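PDB 4ZGP: cell division cycle protein 123 from Schizosaccharomyces pombe, which acts as an ATP-dependent folding chaperone that binds the gamma subunit of translation initiation factor eIF2 and lets it assemble with the alpha and beta subunits. Local coordinates for residues 30-35 against 176-181; 205-209 against 268-272; 242-246 against 258-262. All coordinates share one frame; numbering follows the deposited sequence. Where two conformers were deposited one is given.

Contact 1: 30-35 against 176-181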
loop_
_atom_site.group_PDB
_atom_site.type_symbol
_atom_site.label_atom_id
_atom_site.label_comp_id
_atom_site.label_asym_id
_atom_site.label_seq_id
_atom_site.Cartn_x
_atom_site.Cartn_y
_atom_site.Cartn_z
ATOM N N LEU A 30 0.854 10.317 8.359
ATOM C CA LEU A 30 -0.207 9.799 9.224
ATOM C C LEU A 30 -1.506 9.520 8.466
ATOM O O LEU A 30 -2.209 8.552 8.776
ATOM C CB LEU A 30 -0.504 10.777 10.379
ATOM C CG LEU A 30 0.515 10.879 11.518
ATOM C CD1 LEU A 30 0.113 12.001 12.472
ATOM C CD2 LEU A 30 0.628 9.550 12.260
ATOM N N HIS A 31 -1.848 10.376 7.498
ATOM C CA HIS A 31 -3.091 10.210 6.753
ATOM C C HIS A 31 -3.086 8.969 5.858
ATOM O O HIS A 31 -4.151 8.491 5.455
ATOM C CB HIS A 31 -3.372 11.452 5.890
ATOM C CG HIS A 31 -3.649 12.679 6.700
ATOM N ND1 HIS A 31 -3.518 13.955 6.195
ATOM C CD2 HIS A 31 -4.010 12.823 7.997
ATOM C CE1 HIS A 31 -3.820 14.833 7.138
ATOM N NE2 HIS A 31 -4.118 14.171 8.242
ATOM N N CYS A 32 -1.892 8.476 5.542
ATOM C CA CYS A 32 -1.747 7.328 4.651
ATOM C C CYS A 32 -1.653 6.000 5.387
ATOM O O CYS A 32 -1.509 4.957 4.737
ATOM C CB CYS A 32 -0.505 7.496 3.758
ATOM S SG CYS A 32 -0.842 8.693 2.447
ATOM N N GLN A 33 -1.707 6.022 6.716
ATOM C CA GLN A 33 -1.746 4.752 7.447
ATOM C C GLN A 33 -2.964 3.959 7.025
ATOM O O GLN A 33 -4.037 4.529 6.819
ATOM C CB GLN A 33 -1.812 4.973 8.960
ATOM C CG GLN A 33 -0.672 5.712 9.618
ATOM C CD GLN A 33 -1.030 6.038 11.074
ATOM O OE1 GLN A 33 -0.683 5.298 11.980
ATOM N NE2 GLN A 33 -1.765 7.127 11.277
ATOM N N PHE A 34 -2.823 2.635 6.928
ATOM C CA PHE A 34 -3.941 1.793 6.504
ATOM C C PHE A 34 -5.206 2.043 7.337
ATOM O O PHE A 34 -6.295 2.210 6.798
ATOM C CB PHE A 34 -3.556 0.301 6.598
ATOM C CG PHE A 34 -4.529 -0.600 5.927
ATOM C CD1 PHE A 34 -4.373 -0.929 4.583
ATOM C CD2 PHE A 34 -5.593 -1.136 6.633
ATOM C CE1 PHE A 34 -5.275 -1.761 3.953
ATOM C CE2 PHE A 34 -6.505 -1.964 6.004
ATOM C CZ PHE A 34 -6.353 -2.277 4.674
ATOM N N SER A 35 -5.050 2.072 8.651
ATOM C CA SER A 35 -6.208 2.290 9.512
ATOM C C SER A 35 -6.881 3.638 9.224
ATOM O O SER A 35 -8.083 3.771 9.378
ATOM C CB SER A 35 -5.818 2.219 10.986
ATOM O OG SER A 35 -4.786 3.131 11.305
ATOM N N PHE A 176 0.299 7.932 18.114
ATOM C CA PHE A 176 0.541 7.038 16.989
ATOM C C PHE A 176 0.718 5.627 17.524
ATOM O O PHE A 176 1.226 5.447 18.622
ATOM C CB PHE A 176 1.781 7.477 16.207
ATOM C CG PHE A 176 2.318 6.425 15.280
ATOM C CD1 PHE A 176 1.789 6.266 14.004
ATOM C CD2 PHE A 176 3.370 5.603 15.676
ATOM C CE1 PHE A 176 2.295 5.295 13.146
ATOM C CE2 PHE A 176 3.872 4.626 14.826
ATOM C CZ PHE A 176 3.338 4.475 13.560
ATOM N N SER A 177 0.289 4.623 16.771
ATOM C CA SER A 177 0.660 3.251 17.110
ATOM C C SER A 177 0.878 2.430 15.839
ATOM O O SER A 177 0.226 2.676 14.827
ATOM C CB SER A 177 -0.410 2.591 17.986
ATOM O OG SER A 177 -1.612 2.364 17.269
ATOM N N PHE A 178 1.777 1.450 15.896
ATOM C CA PHE A 178 1.911 0.513 14.794
ATOM C C PHE A 178 0.694 -0.416 14.773
ATOM O O PHE A 178 0.043 -0.640 15.799
ATOM C CB PHE A 178 3.217 -0.283 14.914
ATOM C CG PHE A 178 4.443 0.539 14.669
ATOM C CD1 PHE A 178 4.775 0.939 13.382
ATOM C CD2 PHE A 178 5.263 0.917 15.715
ATOM C CE1 PHE A 178 5.899 1.703 13.145
ATOM C CE2 PHE A 178 6.407 1.671 15.487
ATOM C CZ PHE A 178 6.720 2.073 14.195
ATOM N N GLU A 179 0.368 -0.933 13.594
ATOM C CA GLU A 179 -0.810 -1.769 13.427
ATOM C C GLU A 179 -0.433 -2.930 12.536
ATOM O O GLU A 179 0.422 -2.792 11.663
ATOM C CB GLU A 179 -1.972 -0.966 12.824
ATOM C CG GLU A 179 -1.602 -0.340 11.484
ATOM C CD GLU A 179 -2.487 0.829 11.103
ATOM O OE1 GLU A 179 -2.920 1.566 12.006
ATOM O OE2 GLU A 179 -2.733 1.016 9.894
ATOM N N LEU A 180 -1.047 -4.078 12.788
ATOM C CA LEU A 180 -0.894 -5.231 11.935
ATOM C C LEU A 180 -2.130 -5.367 11.063
ATOM O O LEU A 180 -3.245 -5.581 11.548
ATOM C CB LEU A 180 -0.673 -6.507 12.763
ATOM C CG LEU A 180 -0.688 -7.795 11.943
ATOM C CD1 LEU A 180 0.378 -7.754 10.885
ATOM C CD2 LEU A 180 -0.489 -9.008 12.853
ATOM N N VAL A 181 -1.913 -5.242 9.765
ATOM C CA VAL A 181 -2.984 -5.337 8.802
ATOM C C VAL A 181 -2.964 -6.701 8.144
ATOM O O VAL A 181 -1.940 -7.141 7.649
ATOM C CB VAL A 181 -2.856 -4.234 7.713
ATOM C CG1 VAL A 181 -3.971 -4.364 6.694
ATOM C CG2 VAL A 181 -2.858 -2.853 8.363
HETATM O O HOH W 1 -1.478 5.351 14.402
#
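The carboxylate of E179 reaches over to the first turn of helix 34-40 and takes two bonds from one residue, S35. OE2 accepts the backbone N of S35 at 2.8 Å, met on the syn side but 25° out of the carboxylate plane, while OE1 turns its syn lone pair to S35 OG at 2.5 Å. With chi1 at 56°, S35 OG stands between its own backbone N and carbonyl carbon, turned to E179. OE1 also has a salt bridge to K52, so OE1 of the buried acid has two partners, S35 OG and K52. Q33, the N-cap residue of this helix, has both ends of its amide engaged: NE2 donates to L30 O at 2.9 Å, almost within the amide plane, and OE1 accepts from N117 and from a water (water 1, 2.5 Å) that in turn takes the N-H of S177. In this ATP-grasp protein the contact ties the N-terminal helices to strand 180-184, the central strand of a three-stranded antiparallel sheet next to the ADP pocket. The apolar side is a CH-pi contact, V181 CG1 lying 3.5 Å from the F34 ring centroid, over the face. Further out, L30 CD2 meets F176 CD1 at 3.9 Å.

Contact 2: 205-209 against 268-272. With ADP (adenosine-5'-diphosphate), chain C.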
loop_
_atom_site.group_PDB
_atom_site.type_symbol
_atom_site.label_atom_id
_atom_site.label_comp_id
_atom_site.label_asym_id
_atom_site.label_seq_id
_atom_site.Cartn_x
_atom_site.Cartn_y
_atom_site.Cartn_z
ATOM N N ALA A 205 -1.914 11.892 -13.713
ATOM C CA ALA A 205 -1.178 10.798 -14.352
ATOM C C ALA A 205 -1.530 9.461 -13.731
ATOM O O ALA A 205 -1.842 9.402 -12.549
ATOM C CB ALA A 205 0.322 11.012 -14.231
ATOM N N PHE A 206 -1.440 8.396 -14.524
ATOM C CA PHE A 206 -1.425 7.046 -13.954
ATOM C C PHE A 206 -0.687 6.104 -14.878
ATOM O O PHE A 206 -0.552 6.364 -16.082
ATOM C CB PHE A 206 -2.847 6.519 -13.650
ATOM C CG PHE A 206 -3.687 6.154 -14.855
ATOM C CD1 PHE A 206 -3.652 4.870 -15.405
ATOM C CD2 PHE A 206 -4.584 7.064 -15.383
ATOM C CE1 PHE A 206 -4.448 4.522 -16.477
ATOM C CE2 PHE A 206 -5.408 6.717 -16.469
ATOM C CZ PHE A 206 -5.340 5.447 -17.012
ATOM N N CYS A 207 -0.177 5.022 -14.298
ATOM C CA CYS A 207 0.579 4.063 -15.070
ATOM C C CYS A 207 0.286 2.673 -14.605
ATOM O O CYS A 207 -0.176 2.456 -13.493
ATOM C CB CYS A 207 2.094 4.340 -14.981
ATOM S SG CYS A 207 2.869 4.265 -13.355
ATOM N N GLN A 208 0.521 1.737 -15.507
ATOM C CA GLN A 208 0.562 0.330 -15.173
ATOM C C GLN A 208 1.497 0.078 -13.995
ATOM O O GLN A 208 2.597 0.653 -13.908
ATOM C CB GLN A 208 0.999 -0.497 -16.383
ATOM C CG GLN A 208 0.933 -2.000 -16.167
ATOM C CD GLN A 208 1.210 -2.785 -17.433
ATOM O OE1 GLN A 208 1.365 -2.205 -18.508
ATOM N NE2 GLN A 208 1.274 -4.107 -17.309
ATOM N N ARG A 209 1.077 -0.806 -13.091
ATOM C CA ARG A 209 1.821 -1.007 -11.857
ATOM C C ARG A 209 2.936 -2.035 -11.979
ATOM O O ARG A 209 3.976 -1.900 -11.336
ATOM C CB ARG A 209 0.867 -1.403 -10.734
ATOM C CG ARG A 209 0.590 -0.273 -9.783
ATOM C CD ARG A 209 1.330 -0.452 -8.474
ATOM N NE ARG A 209 0.441 -0.965 -7.444
ATOM C CZ ARG A 209 0.837 -1.385 -6.249
ATOM N NH1 ARG A 209 -0.060 -1.820 -5.383
ATOM N NH2 ARG A 209 2.122 -1.364 -5.923
ATOM N N GLY A 268 7.626 6.187 -8.390
ATOM C CA GLY A 268 6.896 6.829 -9.469
ATOM C C GLY A 268 6.690 5.893 -10.645
ATOM O O GLY A 268 5.911 6.171 -11.557
ATOM N N LEU A 269 7.405 4.771 -10.614
ATOM C CA LEU A 269 7.263 3.708 -11.609
ATOM C C LEU A 269 7.602 4.201 -13.017
ATOM O O LEU A 269 8.780 4.411 -13.311
ATOM C CB LEU A 269 5.853 3.098 -11.541
ATOM C CG LEU A 269 5.552 2.417 -10.192
ATOM C CD1 LEU A 269 4.102 1.909 -10.179
ATOM C CD2 LEU A 269 6.502 1.244 -9.930
ATOM N N LEU A 270 6.610 4.371 -13.889
ATOM C CA LEU A 270 6.898 4.833 -15.254
ATOM C C LEU A 270 7.019 6.352 -15.348
ATOM O O LEU A 270 7.320 6.892 -16.422
ATOM C CB LEU A 270 5.829 4.348 -16.232
ATOM C CG LEU A 270 5.774 2.821 -16.310
ATOM C CD1 LEU A 270 4.737 2.397 -17.340
ATOM C CD2 LEU A 270 7.164 2.280 -16.657
ATOM N N PHE A 271 6.772 7.037 -14.233
ATOM C CA PHE A 271 6.982 8.487 -14.146
ATOM C C PHE A 271 8.168 8.825 -13.257
ATOM O O PHE A 271 8.441 8.135 -12.277
ATOM C CB PHE A 271 5.736 9.205 -13.594
ATOM C CG PHE A 271 4.548 9.094 -14.478
ATOM C CD1 PHE A 271 4.386 9.946 -15.558
ATOM C CD2 PHE A 271 3.594 8.123 -14.251
ATOM C CE1 PHE A 271 3.299 9.837 -16.399
ATOM C CE2 PHE A 271 2.495 8.012 -15.089
ATOM C CZ PHE A 271 2.349 8.863 -16.176
ATOM N N SER A 272 8.881 9.899 -13.582
ATOM C CA SER A 272 9.857 10.420 -12.638
ATOM C C SER A 272 9.206 11.493 -11.777
ATOM O O SER A 272 8.248 12.143 -12.194
ATOM C CB SER A 272 11.060 11.025 -13.361
ATOM O OG SER A 272 10.657 12.222 -13.995
HETATM P PB ADP C . 2.376 -1.078 -1.878
HETATM O O1B ADP C . 1.428 0.088 -2.112
HETATM O O2B ADP C . 3.250 -0.922 -0.647
HETATM O O3B ADP C . 3.049 -1.499 -3.168
HETATM P PA ADP C . 0.043 -2.790 -2.033
HETATM O O1A ADP C . -0.388 -1.752 -3.039
HETATM O O2A ADP C . -0.827 -3.202 -0.858
HETATM O O3A ADP C . 1.472 -2.349 -1.418
HETATM O "O5'" ADP C . 0.379 -4.119 -2.869
HETATM C "C5'" ADP C . 1.714 -4.525 -3.170
HETATM C "C4'" ADP C . 1.558 -5.653 -4.175
HETATM O "O4'" ADP C . 1.112 -6.830 -3.497
HETATM C "C3'" ADP C . 0.484 -5.312 -5.196
HETATM O "O3'" ADP C . 1.065 -4.854 -6.421
HETATM C "C2'" ADP C . -0.295 -6.595 -5.397
HETATM O "O2'" ADP C . 0.119 -7.267 -6.589
HETATM C "C1'" ADP C . 0.039 -7.463 -4.201
HETATM N N9 ADP C . -1.159 -7.496 -3.326
HETATM C C8 ADP C . -1.545 -6.503 -2.496
HETATM N N7 ADP C . -2.686 -6.841 -1.834
HETATM C C5 ADP C . -3.044 -8.079 -2.245
HETATM C C6 ADP C . -4.141 -9.025 -1.934
HETATM N N6 ADP C . -5.092 -8.676 -1.028
HETATM N N1 ADP C . -4.155 -10.223 -2.577
HETATM C C2 ADP C . -3.190 -10.545 -3.466
HETATM N N3 ADP C . -2.162 -9.734 -3.796
HETATM C C4 ADP C . -2.035 -8.507 -3.226
#
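F271 lays one face of its ring against A205, whose CB sits 3.9 Å from the ring centroid and displaced toward the rim, a CH-pi contact. The ring comes from a type II' beta turn, G268 to F271, closed by F271 N to G268 O at 2.9 Å; this turn packs on strand 202-208 of the five-stranded mixed sheet of the ATP-grasp fold. With CG anti to the carbonyl carbon (chi1 -64°), the F271 ring brings its edge to F206 O, 3.6 Å from CE2, and meets C207 CB obliquely. C207 SG lies 5.1 Å from the same centroid, well off the normal, and reaches L269 CB at 3.7 Å. Cutting F271 back to an alanine is likely to leave A205 CB without its aromatic cover and to open a gap beside C207. Nearer the nucleotide, the L269 side chain runs obliquely across the aliphatic part of R209, its CD1 4.0 Å from R209 CD. In one of its two modelled conformers the R209 chain, bent at chi2 and chi3, carries its guanidinium to ADP, with O3' of the ribose over one face; E193 and D246 form salt bridges with NH1. In this conformer R209 NH2 donates to the beta-phosphate oxygen O3B of ADP at 2.9 Å, with an angle of 156° at the hydrogen.

Contact 3: 242-246 against 258-262. With ADP (adenosine-5'-diphosphate), chain C.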
loop_
_atom_site.group_PDB
_atom_site.type_symbol
_atom_site.label_atom_id
_atom_site.label_comp_id
_atom_site.label_asym_id
_atom_site.label_seq_id
_atom_site.Cartn_x
_atom_site.Cartn_y
_atom_site.Cartn_z
ATOM N N ASP A 242 -2.765 16.349 -2.509
ATOM C CA ASP A 242 -1.853 15.562 -3.335
ATOM C C ASP A 242 -1.576 14.200 -2.692
ATOM O O ASP A 242 -1.218 14.125 -1.515
ATOM C CB ASP A 242 -0.516 16.274 -3.530
ATOM C CG ASP A 242 -0.659 17.773 -3.824
ATOM O OD1 ASP A 242 -1.674 18.214 -4.396
ATOM O OD2 ASP A 242 0.290 18.509 -3.486
ATOM N N PHE A 243 -1.720 13.134 -3.470
ATOM C CA PHE A 243 -1.446 11.793 -2.956
ATOM C C PHE A 243 -1.360 10.817 -4.123
ATOM O O PHE A 243 -1.557 11.196 -5.276
ATOM C CB PHE A 243 -2.534 11.362 -1.931
ATOM C CG PHE A 243 -3.951 11.334 -2.481
ATOM C CD1 PHE A 243 -4.728 12.484 -2.514
ATOM C CD2 PHE A 243 -4.516 10.140 -2.949
ATOM C CE1 PHE A 243 -6.045 12.457 -2.992
ATOM C CE2 PHE A 243 -5.832 10.106 -3.438
ATOM C CZ PHE A 243 -6.596 11.261 -3.455
ATOM N N VAL A 244 -1.044 9.560 -3.818
ATOM C CA VAL A 244 -0.900 8.539 -4.851
ATOM C C VAL A 244 -1.760 7.354 -4.453
ATOM O O VAL A 244 -1.631 6.899 -3.335
ATOM C CB VAL A 244 0.555 8.104 -4.981
ATOM C CG1 VAL A 244 0.711 7.058 -6.081
ATOM C CG2 VAL A 244 1.481 9.353 -5.241
ATOM N N PHE A 245 -2.628 6.868 -5.333
ATOM C CA PHE A 245 -3.443 5.711 -4.940
ATOM C C PHE A 245 -3.255 4.574 -5.925
ATOM O O PHE A 245 -3.041 4.810 -7.108
ATOM C CB PHE A 245 -4.938 6.096 -4.753
ATOM C CG PHE A 245 -5.689 6.509 -6.003
ATOM C CD1 PHE A 245 -5.655 7.810 -6.464
ATOM C CD2 PHE A 245 -6.542 5.622 -6.639
ATOM C CE1 PHE A 245 -6.405 8.191 -7.582
ATOM C CE2 PHE A 245 -7.295 5.994 -7.754
ATOM C CZ PHE A 245 -7.223 7.268 -8.233
ATOM N N ASP A 246 -3.249 3.334 -5.413
ATOM C CA ASP A 246 -3.092 2.161 -6.270
ATOM C C ASP A 246 -4.460 1.547 -6.470
ATOM O O ASP A 246 -5.277 1.532 -5.548
ATOM C CB ASP A 246 -2.129 1.125 -5.666
ATOM C CG ASP A 246 -0.689 1.622 -5.623
ATOM O OD1 ASP A 246 -0.347 2.550 -6.386
ATOM O OD2 ASP A 246 0.096 1.098 -4.822
ATOM N N ASP A 258 -4.264 0.873 -2.245
ATOM C CA ASP A 258 -3.403 1.542 -1.277
ATOM C C ASP A 258 -3.419 3.036 -1.555
ATOM O O ASP A 258 -3.802 3.460 -2.639
ATOM C CB ASP A 258 -1.967 1.002 -1.354
ATOM C CG ASP A 258 -1.155 1.264 -0.076
ATOM O OD1 ASP A 258 -1.708 1.682 0.961
ATOM O OD2 ASP A 258 0.060 1.025 -0.106
ATOM N N ILE A 259 -3.027 3.807 -0.552
ATOM C CA ILE A 259 -2.857 5.251 -0.704
ATOM C C ILE A 259 -1.491 5.585 -0.103
ATOM O O ILE A 259 -1.159 5.146 0.996
ATOM C CB ILE A 259 -4.002 6.072 -0.023
ATOM C CG1 ILE A 259 -5.371 5.745 -0.649
ATOM C CG2 ILE A 259 -3.730 7.594 -0.173
ATOM C CD1 ILE A 259 -6.543 6.553 -0.099
ATOM N N ASN A 260 -0.685 6.351 -0.833
ATOM C CA ASN A 260 0.660 6.698 -0.405
ATOM C C ASN A 260 0.932 8.196 -0.557
ATOM O O ASN A 260 0.223 8.855 -1.296
ATOM C CB ASN A 260 1.677 5.924 -1.226
ATOM C CG ASN A 260 1.711 4.468 -0.856
ATOM O OD1 ASN A 260 2.093 4.123 0.253
ATOM N ND2 ASN A 260 1.315 3.610 -1.776
ATOM N N PRO A 261 1.955 8.725 0.138
ATOM C CA PRO A 261 2.195 10.178 0.002
ATOM C C PRO A 261 2.659 10.608 -1.387
ATOM O O PRO A 261 3.261 9.836 -2.123
ATOM C CB PRO A 261 3.300 10.440 1.035
ATOM C CG PRO A 261 3.129 9.354 2.051
ATOM C CD PRO A 261 2.782 8.145 1.214
ATOM N N PHE A 262 2.353 11.851 -1.748
ATOM C CA PHE A 262 2.845 12.448 -2.998
ATOM C C PHE A 262 4.259 12.932 -2.709
ATOM O O PHE A 262 4.472 14.091 -2.360
ATOM C CB PHE A 262 1.932 13.593 -3.441
ATOM C CG PHE A 262 2.174 14.081 -4.846
ATOM C CD1 PHE A 262 1.549 13.470 -5.928
ATOM C CD2 PHE A 262 2.987 15.185 -5.077
ATOM C CE1 PHE A 262 1.747 13.925 -7.224
ATOM C CE2 PHE A 262 3.188 15.654 -6.376
ATOM C CZ PHE A 262 2.581 15.021 -7.449
HETATM P PB ADP C . 2.376 -1.078 -1.878
HETATM O O1B ADP C . 1.428 0.088 -2.112
HETATM O O2B ADP C . 3.250 -0.922 -0.647
HETATM O O3B ADP C . 3.049 -1.499 -3.168
HETATM P PA ADP C . 0.043 -2.790 -2.033
HETATM O O1A ADP C . -0.388 -1.752 -3.039
HETATM O O2A ADP C . -0.827 -3.202 -0.858
HETATM O O3A ADP C . 1.472 -2.349 -1.418
HETATM O "O5'" ADP C . 0.379 -4.119 -2.869
HETATM C "C5'" ADP C . 1.714 -4.525 -3.170
HETATM C "C4'" ADP C . 1.558 -5.653 -4.175
HETATM O "O4'" ADP C . 1.112 -6.830 -3.497
HETATM C "C3'" ADP C . 0.484 -5.312 -5.196
HETATM O "O3'" ADP C . 1.065 -4.854 -6.421
HETATM C "C2'" ADP C . -0.295 -6.595 -5.397
HETATM O "O2'" ADP C . 0.119 -7.267 -6.589
HETATM C "C1'" ADP C . 0.039 -7.463 -4.201
HETATM N N9 ADP C . -1.159 -7.496 -3.326
HETATM C C8 ADP C . -1.545 -6.503 -2.496
HETATM N N7 ADP C . -2.686 -6.841 -1.834
HETATM C C5 ADP C . -3.044 -8.079 -2.245
HETATM C C6 ADP C . -4.141 -9.025 -1.934
HETATM N N6 ADP C . -5.092 -8.676 -1.028
HETATM N N1 ADP C . -4.155 -10.223 -2.577
HETATM C C2 ADP C . -3.190 -10.545 -3.466
HETATM N N3 ADP C . -2.162 -9.734 -3.796
HETATM C C4 ADP C . -2.035 -8.507 -3.226
HETATM O O HOH W 2 0.382 13.234 0.227
HETATM O O HOH W 3 -0.093 4.306 -3.898
#
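F243 and I259 meet on one face of the paired strands, F243 CD2 lying 3.8 Å from I259 CG2, which comes at the ring obliquely. F245 adds its CB against I259 CG1, but its ring leads away toward helix 221-233, which covers this side together with F238. On the reverse face V244 CG2, anti to its own carbonyl carbon, lies against P261 O and approaches CD1 of the F262 ring. At the far end D242 CB packs on F262 CB at 3.6 Å.

The two strands form the beta hairpin 243-250/253-261, at one edge of the five-stranded sheet of the ATP-grasp fold. V244 and N260 are a hydrogen-bonded antiparallel pair: V244 N donates to N260 O, and N260 N returns a 2.7 Å bond to V244 O at a C=O...N angle of 163°. D246 N then donates to D258 O at 2.8 Å. Beyond F243, a water (water 2) bridges D242 O and F262 N.

The V244 face becomes polar as the strands reach the nucleotide. Here N260 ND2 donates to another water (water 3) at 2.6 Å and makes a weak bond to D258 OD2. D258, CG anti to the backbone N (chi1 -159°), brings OD2 within 2.6 Å of the beta-phosphate oxygen O1B of ADP, and K115 pairs with its OD1. D246 OD2 is 3.2 Å from O1B, and D246 OD1 is held by a salt bridge to R195. D258 and N260 probably also bind magnesium when the metal is present.

Contacts 2 and 3 share the five-stranded sheet and the nucleotide: their centres are 12 Å apart, and the salt bridge from R209 NH1 to D246 OD2, 3.0 Å, joins them beside the ADP phosphates. Along the chain, 242-246 and 258-262 are nested within the loop that contact 2 closes. Contact 1 comes earlier in the sequence and lies on the other side of the chain's centre from contact 2, about 25 Å between centres. It nevertheless touches contact 3, where C32 SG packs 3.5 Å from N260 C. Its F34 side chain is about 7 Å from ADP, and K115, which neighbours V181, pairs with D258 of contact 3.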